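Local coordinates for protein amino Transferase (Eubacterium rectale, PDB 3ELE) that probably transfers amino groups between amino acids and oxo acids with bound pyridoxal-5'-phosphate, as a dimeric member of the class I and II aminotransferases, at residues Y38-G43 against P387-I392; V67-Y72 against F292-V297; S74-G77 against T81-A84; K353-L358 against Y393-K398. All coordinates share one frame; numbering follows the deposited sequence. Where two conformers were deposited one is given.

Contact 1 of 4, residues Y38-G43 against P387-I392; sequences YDFSIG and PAFEKI
The phenyl rings of F40 and F389 approach from opposite directions and meet obliquely, centroids 5.5 Å apart and planes inclined at 47°. F40 CZ lies in the plane of the F389 ring at its edge, while F40 CE2 comes to 3.6 Å from F389 CE2. The touching atoms are CE2 and CZ of both rings. F40 has CG anti to its carbonyl carbon (chi1 -53°), which sends the ring out from the chain toward helix 379-396. Beside this pair the Y38 ring rests obliquely on the methyl of A388, CE2 to CB at 4.0 Å. With an alanine in place of F40, the CE2-CZ corner of F389 would probably lose its apolar partner and a gap would open between this loop and helix 379-396. Next to F40 in the chain, an Asx turn shapes the backbone: D39 OD1 accepts from S41 N (3.0 Å) and, on its syn lone pair, from S41 OG (2.6 Å). Here strand 38-39 is laid beside helix 379-396, whose M381 and S385 also touch Y38 and F40. V357, from the parallel neighbour strand 357-358, packs on A388 and F389, and helix 17-32 receives the side chains of D39, S41 and I42.

Contact 2 of 4, residues V67-Y72 against F292-V297; sequences VALHGY and FQKMIV. With PLP (pyridoxal-5'-phosphate), chain H.
K294 leaves helix 290-296 with CG anti to its carbonyl carbon (chi1 -59°), and its extended chain brings CE to 3.5 Å from A68 O and 3.5 Å from L69 O. A bend at the last torsion (chi4 -46°) then turns NZ toward a bridging water and D78. L69 holds its CG anti to the backbone N (chi1 -179°), which sets CG over one face of the H70 ring. Farther out, L69 CD1 meets K294 CD at 4.0 Å, and the two side chains cross obliquely.

The ammonium group does not bond directly to the carbonyls of A68 and L69. The water links the two segments instead, accepting from K294 NZ at 3.2 Å and lying 2.8 Å from A68 O and 2.9 Å from G71 O; its protons are probably shared among several acceptors. The charge of K294 has its main partner outside, in a salt bridge with D78.

Farther along the chain, Y72 points away from helix 290-296 and its OH donates to PLP O2P at 2.6 Å, the phosphate oxygen lying in the ring plane at its edge. That cofactor is also hydrogen-bonded by the second subunit, through A108, A109, N183, Y220, S245 and S247, while H70 bonds to E255 and N54 of the second subunit. A tyrosine reaching across the dimer to the neighbour's cofactor phosphate is characteristic of fold type I aminotransferases, as in aspartate aminotransferase.

Contact 3 of 4, residues S74-G77 against T81-A84; sequences SAQG and TRAA
A type I beta turn from S74 to G77, closed by G77 N on S74 O at 3.1 Å, leads into helix 79-93, and R82 from the first full turn of that helix folds back onto Q76 and G77. R82 NE donates to G77 O at 3.0 Å with an N-H...O angle of 152°; the donor stands well above the carbonyl plane, 59° out of it. R82 NH2 adds a weak second bond to G77 O at 3.3 Å, so one buried carbonyl is held by two N-H groups of the guanidinium edge. The bend at chi3 (-70°) turns that edge toward the carbonyl. Over one guanidinium face sits Q76 CG, 3.6 Å from R82 CZ, and R82 CD passes 3.4 Å from Q76 O. G77 takes backbone angles, with positive phi, at which a CB would run into the carbonyl O of Q76. NH1 points elsewhere, to a salt bridge with D100. A leucine at R82 would remove every one of these donors, and would probably leave both G77 O and D100 without their partner. In this class I and II aminotransferase the arginine ties the turn to the start of the helix that leads to strand 102-105, an edge strand, within this chain, of the large-domain sheet.

Contact 4 of 4, residues K353-L358 against Y393-K398; sequences KEEDVL and YKKYNK. With EDO (1,2-ethanediol), chain G.
Charge pairing carries this contact: the ammonium of K395 stands between the carboxylates of E354 and E355 in a small salt-bridge network. K395 NZ donates to E354 OE1 at 2.7 Å, meeting that oxygen nearly along its C-O bond, and to E355 OE2 at 2.8 Å, on the anti side and 16° out of the carboxylate plane. The lysine chain is extended until chi4 (-65°), where a bend swings NZ in between the two acids. E354 reaches it with a straight chain running across that of the lysine, whereas E355 comes from the opposite direction with a bend at chi2 (-54°). Two negative groups around one ammonium would probably favour its protonated form.

Side-chain packing is slight: E355 CG lies 3.9 Å from K395 CE, and within the second segment N397 ND2 sits over one face of the Y393 ring.

Backbone bonds shape both segments. Helix 345-353 finishes in a Schellman motif, with D356 N on K353 O at 3.1 Å, V357 N on A352 O, and D356 at positive phi; this turn presents the two glutamates. In the other segment N397 N returns to Y393 O at 3.0 Å.

A bound ethanediol, probably from the crystallisation liquor, donates through O1 to E354 O at 2.9 Å.

The network therefore joins the C-terminal end of helix 345-353 to the last turn of helix 379-396 at the surface. Strand 357-358 follows the turn and sends L358 against helix 17-32, while D356 forms a salt bridge with R28 of that helix.

In the fold
The four contacts form two pairs far apart in space. Contacts 1 and 4 have centres 9 Å apart and share helix 379-396; their strands 38-39 and 357-358 lie side by side, with probable hydrogen bonds from Y38 N to D356 O (2.8 Å) and from L358 N to Y38 O (2.8 Å). Contacts 2 and 3, centres 10 Å apart, meet where T81 OG1 bonds to Q293 O (2.6 Å). The centres of contacts 1 and 2 are 42 Å apart, those of contacts 2 and 4 about 51 Å. Contact 2 itself reaches a cofactor, the one also bound by the second subunit, so contact 2 takes part in the active site shared across the dimer, with contact 3 packed beside it.

Contact 1 of 4, residues Y38-G43 against P387-I392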
loop_
_atom_site.group_PDB
_atom_site.type_symbol
_atom_site.label_atom_id
_atom_site.label_comp_id
_atom_site.label_asym_id
_atom_site.label_seq_id
_atom_site.Cartn_x
_atom_site.Cartn_y
_atom_site.Cartn_z
ATOM N N TYR A 38 17.439 27.717 9.951
ATOM C CA TYR A 38 18.307 26.811 9.191
ATOM C C TYR A 38 17.890 25.380 9.467
ATOM O O TYR A 38 18.465 24.660 10.301
ATOM C CB TYR A 38 19.767 27.131 9.505
ATOM C CG TYR A 38 19.989 28.641 9.445
ATOM C CD1 TYR A 38 19.970 29.314 8.233
ATOM C CD2 TYR A 38 20.160 29.391 10.613
ATOM C CE1 TYR A 38 20.144 30.732 8.166
ATOM C CE2 TYR A 38 20.356 30.824 10.564
ATOM C CZ TYR A 38 20.336 31.478 9.340
ATOM O OH TYR A 38 20.527 32.873 9.299
ATOM N N ASP A 39 16.862 24.987 8.722
ATOM C CA ASP A 39 16.243 23.682 8.842
ATOM C C ASP A 39 16.893 22.625 7.963
ATOM O O ASP A 39 16.662 22.589 6.739
ATOM C CB ASP A 39 14.749 23.810 8.520
ATOM C CG ASP A 39 13.991 22.514 8.654
ATOM O OD1 ASP A 39 14.483 21.546 9.298
ATOM O OD2 ASP A 39 12.862 22.489 8.099
ATOM N N PHE A 40 17.677 21.752 8.617
ATOM C CA PHE A 40 18.312 20.603 7.987
ATOM C C PHE A 40 17.718 19.291 8.518
ATOM O O PHE A 40 18.390 18.263 8.452
ATOM C CB PHE A 40 19.826 20.588 8.269
ATOM C CG PHE A 40 20.539 21.864 7.930
ATOM C CD1 PHE A 40 21.040 22.093 6.646
ATOM C CD2 PHE A 40 20.773 22.814 8.914
ATOM C CE1 PHE A 40 21.727 23.264 6.351
ATOM C CE2 PHE A 40 21.448 23.995 8.625
ATOM C CZ PHE A 40 21.929 24.215 7.346
ATOM N N SER A 41 16.459 19.296 8.984
ATOM C CA SER A 41 15.837 18.114 9.616
ATOM C C SER A 41 15.255 17.031 8.676
ATOM O O SER A 41 15.910 16.026 8.444
ATOM C CB SER A 41 14.787 18.548 10.655
ATOM O OG SER A 41 13.670 19.162 10.034
ATOM N N ILE A 42 14.045 17.225 8.147
ATOM C CA ILE A 42 13.373 16.191 7.318
ATOM C C ILE A 42 14.047 15.962 5.948
ATOM O O ILE A 42 14.437 16.919 5.278
ATOM C CB ILE A 42 11.815 16.424 7.161
ATOM C CG1 ILE A 42 11.478 17.731 6.432
ATOM C CG2 ILE A 42 11.120 16.383 8.550
ATOM C CD1 ILE A 42 9.955 17.978 6.288
ATOM N N GLY A 43 14.172 14.686 5.568
ATOM C CA GLY A 43 14.827 14.269 4.332
ATOM C C GLY A 43 13.950 14.132 3.100
ATOM O O GLY A 43 13.931 13.064 2.480
ATOM N N PRO A 387 27.298 31.717 9.582
ATOM C CA PRO A 387 27.483 32.475 10.822
ATOM C C PRO A 387 26.843 31.843 12.075
ATOM O O PRO A 387 27.428 31.933 13.146
ATOM C CB PRO A 387 26.846 33.838 10.491
ATOM C CG PRO A 387 27.032 33.958 9.020
ATOM C CD PRO A 387 26.760 32.579 8.512
ATOM N N ALA A 388 25.685 31.192 11.940
ATOM C CA ALA A 388 25.061 30.499 13.089
ATOM C C ALA A 388 25.896 29.258 13.469
ATOM O O ALA A 388 26.149 29.039 14.649
ATOM C CB ALA A 388 23.605 30.151 12.812
ATOM N N PHE A 389 26.319 28.472 12.470
ATOM C CA PHE A 389 27.260 27.347 12.685
ATOM C C PHE A 389 28.563 27.762 13.383
ATOM O O PHE A 389 29.046 27.049 14.268
ATOM C CB PHE A 389 27.606 26.624 11.378
ATOM C CG PHE A 389 26.580 25.612 10.966
ATOM C CD1 PHE A 389 26.385 24.461 11.736
ATOM C CD2 PHE A 389 25.822 25.782 9.805
ATOM C CE1 PHE A 389 25.444 23.502 11.367
ATOM C CE2 PHE A 389 24.862 24.821 9.426
ATOM C CZ PHE A 389 24.674 23.688 10.202
ATOM N N GLU A 390 29.105 28.904 12.972
ATOM C CA GLU A 390 30.299 29.488 13.566
ATOM C C GLU A 390 30.056 29.863 15.035
ATOM O O GLU A 390 30.922 29.637 15.883
ATOM C CB GLU A 390 30.715 30.729 12.752
ATOM C CG GLU A 390 32.010 31.412 13.149
ATOM C CD GLU A 390 32.317 32.626 12.261
ATOM O OE1 GLU A 390 31.385 33.381 11.875
ATOM O OE2 GLU A 390 33.507 32.838 11.967
ATOM N N LYS A 391 28.882 30.439 15.322
ATOM C CA LYS A 391 28.515 30.834 16.694
ATOM C C LYS A 391 28.306 29.603 17.586
ATOM O O LYS A 391 28.722 29.610 18.748
ATOM C CB LYS A 391 27.274 31.731 16.690
ATOM C CG LYS A 391 26.952 32.352 18.042
ATOM C CD LYS A 391 25.940 33.476 17.905
ATOM C CE LYS A 391 25.533 34.028 19.266
ATOM N NZ LYS A 391 24.591 35.195 19.157
ATOM N N ILE A 392 27.674 28.560 17.039
ATOM C CA ILE A 392 27.486 27.286 17.764
ATOM C C ILE A 392 28.866 26.713 18.168
ATOM O O ILE A 392 29.075 26.373 19.329
ATOM C CB ILE A 392 26.696 26.238 16.937
ATOM C CG1 ILE A 392 25.242 26.676 16.728
ATOM C CG2 ILE A 392 26.713 24.864 17.627
ATOM C CD1 ILE A 392 24.579 25.969 15.548
#

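Contact 2 of 4, residues V67-Y72 against F292-V297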
loop_
_atom_site.group_PDB
_atom_site.type_symbol
_atom_site.label_atom_id
_atom_site.label_comp_id
_atom_site.label_asym_id
_atom_site.label_seq_id
_atom_site.Cartn_x
_atom_site.Cartn_y
_atom_site.Cartn_z
ATOM N N VAL A 67 -10.173 3.396 -19.639
ATOM C CA VAL A 67 -10.485 2.166 -18.863
ATOM C C VAL A 67 -9.200 1.348 -18.591
ATOM O O VAL A 67 -8.948 0.908 -17.449
ATOM C CB VAL A 67 -11.530 1.255 -19.564
ATOM C CG1 VAL A 67 -11.655 -0.091 -18.833
ATOM C CG2 VAL A 67 -12.876 1.941 -19.649
ATOM N N ALA A 68 -8.409 1.176 -19.653
ATOM C CA ALA A 68 -7.138 0.454 -19.612
ATOM C C ALA A 68 -6.083 1.194 -18.774
ATOM O O ALA A 68 -5.399 0.568 -17.969
ATOM C CB ALA A 68 -6.633 0.210 -21.040
ATOM N N LEU A 69 -5.960 2.513 -18.967
ATOM C CA LEU A 69 -5.034 3.363 -18.183
ATOM C C LEU A 69 -5.273 3.242 -16.671
ATOM O O LEU A 69 -4.352 2.936 -15.905
ATOM C CB LEU A 69 -5.175 4.843 -18.585
ATOM C CG LEU A 69 -4.285 5.901 -17.913
ATOM C CD1 LEU A 69 -2.799 5.558 -18.006
ATOM C CD2 LEU A 69 -4.569 7.278 -18.512
ATOM N N HIS A 70 -6.530 3.409 -16.264
ATOM C CA HIS A 70 -6.890 3.423 -14.832
ATOM C C HIS A 70 -7.256 2.088 -14.192
ATOM O O HIS A 70 -7.517 2.060 -12.995
ATOM C CB HIS A 70 -8.008 4.448 -14.600
ATOM C CG HIS A 70 -7.638 5.829 -15.036
ATOM N ND1 HIS A 70 -6.603 6.525 -14.462
ATOM C CD2 HIS A 70 -8.162 6.641 -15.982
ATOM C CE1 HIS A 70 -6.502 7.709 -15.036
ATOM N NE2 HIS A 70 -7.439 7.806 -15.959
ATOM N N GLY A 71 -7.243 1.000 -14.965
ATOM C CA GLY A 71 -7.659 -0.312 -14.483
ATOM C C GLY A 71 -6.633 -1.016 -13.635
ATOM O O GLY A 71 -5.475 -0.610 -13.598
ATOM N N TYR A 72 -7.053 -2.079 -12.957
ATOM C CA TYR A 72 -6.120 -2.916 -12.196
ATOM C C TYR A 72 -5.099 -3.528 -13.166
ATOM O O TYR A 72 -5.458 -3.921 -14.281
ATOM C CB TYR A 72 -6.794 -4.132 -11.526
ATOM C CG TYR A 72 -7.844 -3.865 -10.482
ATOM C CD1 TYR A 72 -7.500 -3.294 -9.261
ATOM C CD2 TYR A 72 -9.181 -4.244 -10.682
ATOM C CE1 TYR A 72 -8.463 -3.057 -8.262
ATOM C CE2 TYR A 72 -10.165 -4.013 -9.680
ATOM C CZ TYR A 72 -9.778 -3.419 -8.466
ATOM O OH TYR A 72 -10.690 -3.183 -7.462
ATOM N N PHE A 292 1.315 5.366 -12.903
ATOM C CA PHE A 292 2.769 5.409 -12.650
ATOM C C PHE A 292 3.514 4.200 -13.214
ATOM O O PHE A 292 4.623 4.368 -13.700
ATOM C CB PHE A 292 3.078 5.712 -11.180
ATOM C CG PHE A 292 2.481 7.018 -10.722
ATOM C CD1 PHE A 292 2.902 8.224 -11.281
ATOM C CD2 PHE A 292 1.474 7.063 -9.777
ATOM C CE1 PHE A 292 2.316 9.435 -10.886
ATOM C CE2 PHE A 292 0.895 8.272 -9.375
ATOM C CZ PHE A 292 1.306 9.439 -9.930
ATOM N N GLN A 293 2.911 3.010 -13.193
ATOM C CA GLN A 293 3.515 1.839 -13.860
ATOM C C GLN A 293 3.723 2.094 -15.348
ATOM O O GLN A 293 4.801 1.828 -15.871
ATOM C CB GLN A 293 2.667 0.574 -13.721
ATOM C CG GLN A 293 2.565 0.005 -12.310
ATOM C CD GLN A 293 2.000 -1.406 -12.308
ATOM O OE1 GLN A 293 2.472 -2.257 -13.058
ATOM N NE2 GLN A 293 1.005 -1.669 -11.447
ATOM N N LYS A 294 2.687 2.625 -16.009
ATOM C CA LYS A 294 2.734 2.917 -17.442
ATOM C C LYS A 294 3.723 4.049 -17.751
ATOM O O LYS A 294 4.441 3.982 -18.748
ATOM C CB LYS A 294 1.325 3.148 -18.015
ATOM C CG LYS A 294 0.417 1.899 -17.807
ATOM C CD LYS A 294 -0.932 2.016 -18.465
ATOM C CE LYS A 294 -2.002 1.158 -17.793
ATOM N NZ LYS A 294 -1.617 -0.249 -17.470
HETATM N N MSE A 295 3.785 5.046 -16.865
HETATM C CA MSE A 295 4.720 6.179 -17.004
HETATM C C MSE A 295 6.193 5.738 -16.892
HETATM O O MSE A 295 7.047 6.232 -17.640
HETATM C CB MSE A 295 4.378 7.283 -15.973
HETATM C CG MSE A 295 5.346 8.472 -15.869
HETATM SE SE MSE A 295 6.929 8.186 -14.758
HETATM C CE MSE A 295 6.102 7.863 -13.066
ATOM N N ILE A 296 6.485 4.839 -15.944
ATOM C CA ILE A 296 7.858 4.324 -15.697
ATOM C C ILE A 296 8.500 3.651 -16.936
ATOM O O ILE A 296 9.730 3.697 -17.091
ATOM C CB ILE A 296 7.929 3.410 -14.384
ATOM C CG1 ILE A 296 8.316 4.234 -13.142
ATOM C CG2 ILE A 296 8.948 2.294 -14.470
ATOM C CD1 ILE A 296 7.194 4.850 -12.466
ATOM N N VAL A 297 7.667 3.076 -17.813
ATOM C CA VAL A 297 8.111 2.449 -19.064
ATOM C C VAL A 297 8.978 3.405 -19.903
ATOM O O VAL A 297 9.976 2.971 -20.487
ATOM C CB VAL A 297 6.897 1.941 -19.913
ATOM C CG1 VAL A 297 7.333 1.396 -21.300
ATOM C CG2 VAL A 297 6.131 0.885 -19.150
HETATM N N1 PLP H . -14.837 -4.698 -1.331
HETATM C C2 PLP H . -15.594 -5.381 -2.286
HETATM C C2A PLP H . -16.905 -5.953 -1.883
HETATM C C3 PLP H . -15.124 -5.493 -3.605
HETATM O O3 PLP H . -15.879 -6.135 -4.546
HETATM C C4 PLP H . -13.871 -4.929 -3.950
HETATM C C4A PLP H . -13.354 -5.138 -5.356
HETATM O O4A PLP H . -12.447 -5.951 -5.564
HETATM C C5 PLP H . -13.124 -4.236 -2.949
HETATM C C6 PLP H . -13.612 -4.135 -1.631
HETATM C C5A PLP H . -11.769 -3.629 -3.218
HETATM O O4P PLP H . -11.793 -2.354 -3.812
HETATM P P PLP H . -10.361 -1.600 -3.986
HETATM O O1P PLP H . -10.543 -0.107 -3.908
HETATM O O2P PLP H . -9.820 -1.978 -5.330
HETATM O O3P PLP H . -9.394 -2.062 -2.935
HETATM O O HOH W 1 -4.320 -1.198 -16.147
#

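Contact 3 of 4, residues S74-G77 against T81-A84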
loop_
_atom_site.group_PDB
_atom_site.type_symbol
_atom_site.label_atom_id
_atom_site.label_comp_id
_atom_site.label_asym_id
_atom_site.label_seq_id
_atom_site.Cartn_x
_atom_site.Cartn_y
_atom_site.Cartn_z
ATOM N N SER A 74 -2.031 -6.630 -13.126
ATOM C CA SER A 74 -1.865 -7.870 -12.345
ATOM C C SER A 74 -1.255 -7.482 -10.974
ATOM O O SER A 74 -0.734 -6.346 -10.800
ATOM C CB SER A 74 -0.921 -8.828 -13.070
ATOM O OG SER A 74 0.361 -8.215 -13.221
ATOM N N ALA A 75 -1.308 -8.403 -10.015
ATOM C CA ALA A 75 -0.741 -8.176 -8.669
ATOM C C ALA A 75 0.727 -7.711 -8.696
ATOM O O ALA A 75 1.097 -6.754 -7.998
ATOM C CB ALA A 75 -0.860 -9.439 -7.821
ATOM N N GLN A 76 1.524 -8.389 -9.521
ATOM C CA GLN A 76 2.945 -8.116 -9.674
ATOM C C GLN A 76 3.287 -6.926 -10.552
ATOM O O GLN A 76 4.430 -6.518 -10.547
ATOM C CB GLN A 76 3.730 -9.362 -10.148
ATOM C CG GLN A 76 3.467 -9.908 -11.581
ATOM C CD GLN A 76 2.331 -10.923 -11.668
ATOM O OE1 GLN A 76 1.296 -10.785 -11.017
ATOM N NE2 GLN A 76 2.516 -11.927 -12.500
ATOM N N GLY A 77 2.309 -6.393 -11.297
ATOM C CA GLY A 77 2.455 -5.222 -12.152
ATOM C C GLY A 77 2.419 -5.600 -13.615
ATOM O O GLY A 77 2.590 -6.778 -13.952
ATOM N N THR A 81 5.913 -2.861 -17.856
ATOM C CA THR A 81 6.627 -2.113 -16.834
ATOM C C THR A 81 7.804 -2.945 -16.300
ATOM O O THR A 81 8.939 -2.463 -16.268
ATOM C CB THR A 81 5.681 -1.652 -15.725
ATOM O OG1 THR A 81 4.712 -0.770 -16.319
ATOM C CG2 THR A 81 6.451 -0.924 -14.597
ATOM N N ARG A 82 7.520 -4.182 -15.902
ATOM C CA ARG A 82 8.544 -5.101 -15.402
ATOM C C ARG A 82 9.631 -5.399 -16.455
ATOM O O ARG A 82 10.831 -5.381 -16.123
ATOM C CB ARG A 82 7.896 -6.389 -14.889
ATOM C CG ARG A 82 7.099 -6.145 -13.641
ATOM C CD ARG A 82 6.467 -7.366 -13.100
ATOM N NE ARG A 82 5.369 -7.866 -13.935
ATOM C CZ ARG A 82 5.294 -9.064 -14.535
ATOM N NH1 ARG A 82 6.240 -9.984 -14.437
ATOM N NH2 ARG A 82 4.214 -9.355 -15.250
ATOM N N ALA A 83 9.203 -5.639 -17.702
ATOM C CA ALA A 83 10.117 -5.861 -18.853
ATOM C C ALA A 83 11.075 -4.692 -19.070
ATOM O O ALA A 83 12.266 -4.910 -19.206
ATOM C CB ALA A 83 9.328 -6.146 -20.144
ATOM N N ALA A 84 10.541 -3.467 -19.055
ATOM C CA ALA A 84 11.321 -2.214 -19.197
ATOM C C ALA A 84 12.387 -2.021 -18.109
ATOM O O ALA A 84 13.483 -1.527 -18.404
ATOM C CB ALA A 84 10.390 -1.004 -19.210
#

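Contact 4 of 4, residues K353-L358 against Y393-K398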
loop_
_atom_site.group_PDB
_atom_site.type_symbol
_atom_site.label_atom_id
_atom_site.label_comp_id
_atom_site.label_asym_id
_atom_site.label_seq_id
_atom_site.Cartn_x
_atom_site.Cartn_y
_atom_site.Cartn_z
ATOM N N LYS A 353 19.988 24.476 18.302
ATOM C CA LYS A 353 18.622 25.054 18.359
ATOM C C LYS A 353 18.613 26.513 18.869
ATOM O O LYS A 353 17.802 27.309 18.402
ATOM C CB LYS A 353 17.683 24.183 19.220
ATOM C CG LYS A 353 16.378 23.827 18.581
ATOM C CD LYS A 353 15.578 22.947 19.518
ATOM C CE LYS A 353 14.490 22.188 18.816
ATOM N NZ LYS A 353 13.721 21.346 19.787
ATOM N N GLU A 354 19.534 26.869 19.780
ATOM C CA GLU A 354 19.668 28.259 20.281
ATOM C C GLU A 354 19.968 29.299 19.183
ATOM O O GLU A 354 19.740 30.499 19.409
ATOM C CB GLU A 354 20.772 28.400 21.352
ATOM C CG GLU A 354 20.612 27.577 22.634
ATOM C CD GLU A 354 21.728 27.829 23.675
ATOM O OE1 GLU A 354 22.812 28.352 23.329
ATOM O OE2 GLU A 354 21.518 27.495 24.862
ATOM N N GLU A 355 20.535 28.862 18.052
ATOM C CA GLU A 355 20.850 29.732 16.902
ATOM C C GLU A 355 20.013 29.372 15.670
ATOM O O GLU A 355 20.386 29.708 14.538
ATOM C CB GLU A 355 22.353 29.643 16.558
ATOM C CG GLU A 355 23.309 29.833 17.748
ATOM C CD GLU A 355 23.058 31.117 18.525
ATOM O OE1 GLU A 355 22.732 32.143 17.890
ATOM O OE2 GLU A 355 23.196 31.096 19.770
ATOM N N ASP A 356 18.878 28.704 15.909
ATOM C CA ASP A 356 17.925 28.280 14.879
ATOM C C ASP A 356 18.469 27.344 13.793
ATOM O O ASP A 356 17.990 27.358 12.651
ATOM C CB ASP A 356 17.189 29.506 14.302
ATOM C CG ASP A 356 16.250 30.142 15.303
ATOM O OD1 ASP A 356 15.303 29.439 15.728
ATOM O OD2 ASP A 356 16.427 31.343 15.618
ATOM N N VAL A 357 19.432 26.499 14.186
ATOM C CA VAL A 357 19.982 25.454 13.337
ATOM C C VAL A 357 19.300 24.177 13.798
ATOM O O VAL A 357 19.508 23.736 14.937
ATOM C CB VAL A 357 21.514 25.361 13.447
ATOM C CG1 VAL A 357 22.042 24.148 12.675
ATOM C CG2 VAL A 357 22.154 26.675 12.923
ATOM N N LEU A 358 18.496 23.591 12.909
ATOM C CA LEU A 358 17.709 22.416 13.196
ATOM C C LEU A 358 18.387 21.179 12.580
ATOM O O LEU A 358 18.261 20.891 11.394
ATOM C CB LEU A 358 16.257 22.611 12.729
ATOM C CG LEU A 358 15.623 23.984 13.038
ATOM C CD1 LEU A 358 14.163 24.008 12.623
ATOM C CD2 LEU A 358 15.744 24.343 14.496
ATOM N N TYR A 393 29.777 26.651 17.198
ATOM C CA TYR A 393 31.156 26.181 17.392
ATOM C C TYR A 393 31.861 26.935 18.529
ATOM O O TYR A 393 32.468 26.313 19.405
ATOM C CB TYR A 393 31.954 26.335 16.093
ATOM C CG TYR A 393 33.254 25.591 16.125
ATOM C CD1 TYR A 393 33.287 24.228 15.819
ATOM C CD2 TYR A 393 34.449 26.230 16.476
ATOM C CE1 TYR A 393 34.460 23.518 15.847
ATOM C CE2 TYR A 393 35.649 25.518 16.504
ATOM C CZ TYR A 393 35.624 24.156 16.184
ATOM O OH TYR A 393 36.760 23.420 16.195
ATOM N N LYS A 394 31.761 28.267 18.480
ATOM C CA LYS A 394 32.267 29.186 19.523
ATOM C C LYS A 394 31.770 28.905 20.949
ATOM O O LYS A 394 32.498 29.201 21.895
ATOM C CB LYS A 394 31.969 30.670 19.196
ATOM C CG LYS A 394 33.127 31.479 18.610
ATOM C CD LYS A 394 33.399 31.250 17.136
ATOM C CE LYS A 394 34.509 32.197 16.659
ATOM N NZ LYS A 394 34.760 32.109 15.190
ATOM N N LYS A 395 30.544 28.388 21.099
ATOM C CA LYS A 395 29.990 28.015 22.428
ATOM C C LYS A 395 30.868 26.980 23.137
ATOM O O LYS A 395 30.999 27.016 24.356
ATOM C CB LYS A 395 28.568 27.423 22.337
ATOM C CG LYS A 395 27.471 28.338 21.757
ATOM C CD LYS A 395 26.145 27.560 21.581
ATOM C CE LYS A 395 25.057 28.391 20.897
ATOM N NZ LYS A 395 24.607 29.557 21.688
ATOM N N TYR A 396 31.422 26.054 22.348
ATOM C CA TYR A 396 32.291 24.977 22.814
ATOM C C TYR A 396 33.766 25.328 22.805
ATOM O O TYR A 396 34.496 24.900 23.695
ATOM C CB TYR A 396 32.088 23.733 21.944
ATOM C CG TYR A 396 30.733 23.110 22.122
ATOM C CD1 TYR A 396 30.531 22.115 23.083
ATOM C CD2 TYR A 396 29.640 23.519 21.350
ATOM C CE1 TYR A 396 29.295 21.532 23.257
ATOM C CE2 TYR A 396 28.382 22.935 21.521
ATOM C CZ TYR A 396 28.217 21.941 22.476
ATOM O OH TYR A 396 26.996 21.344 22.668
ATOM N N ASN A 397 34.188 26.088 21.794
ATOM C CA ASN A 397 35.587 26.473 21.580
ATOM C C ASN A 397 35.733 27.992 21.670
ATOM O O ASN A 397 35.666 28.716 20.670
ATOM C CB ASN A 397 36.039 25.915 20.233
ATOM C CG ASN A 397 35.846 24.411 20.155
ATOM O OD1 ASN A 397 36.609 23.657 20.742
ATOM N ND2 ASN A 397 34.802 23.975 19.452
ATOM N N LYS A 398 35.904 28.454 22.905
ATOM C CA LYS A 398 36.033 29.876 23.218
ATOM C C LYS A 398 37.437 30.370 22.909
ATOM O O LYS A 398 38.362 29.600 22.645
ATOM C CB LYS A 398 35.653 30.115 24.688
ATOM C CG LYS A 398 34.143 29.868 24.955
ATOM C CD LYS A 398 33.871 28.989 26.181
ATOM C CE LYS A 398 34.292 27.530 25.908
ATOM N NZ LYS A 398 33.910 26.572 26.984
ATOM O OXT LYS A 398 37.668 31.570 22.887
HETATM C C1 EDO G . 16.641 30.848 20.119
HETATM O O1 EDO G . 17.573 31.548 20.947
HETATM C C2 EDO G . 15.268 30.884 20.765
HETATM O O2 EDO G . 14.540 29.715 20.384
#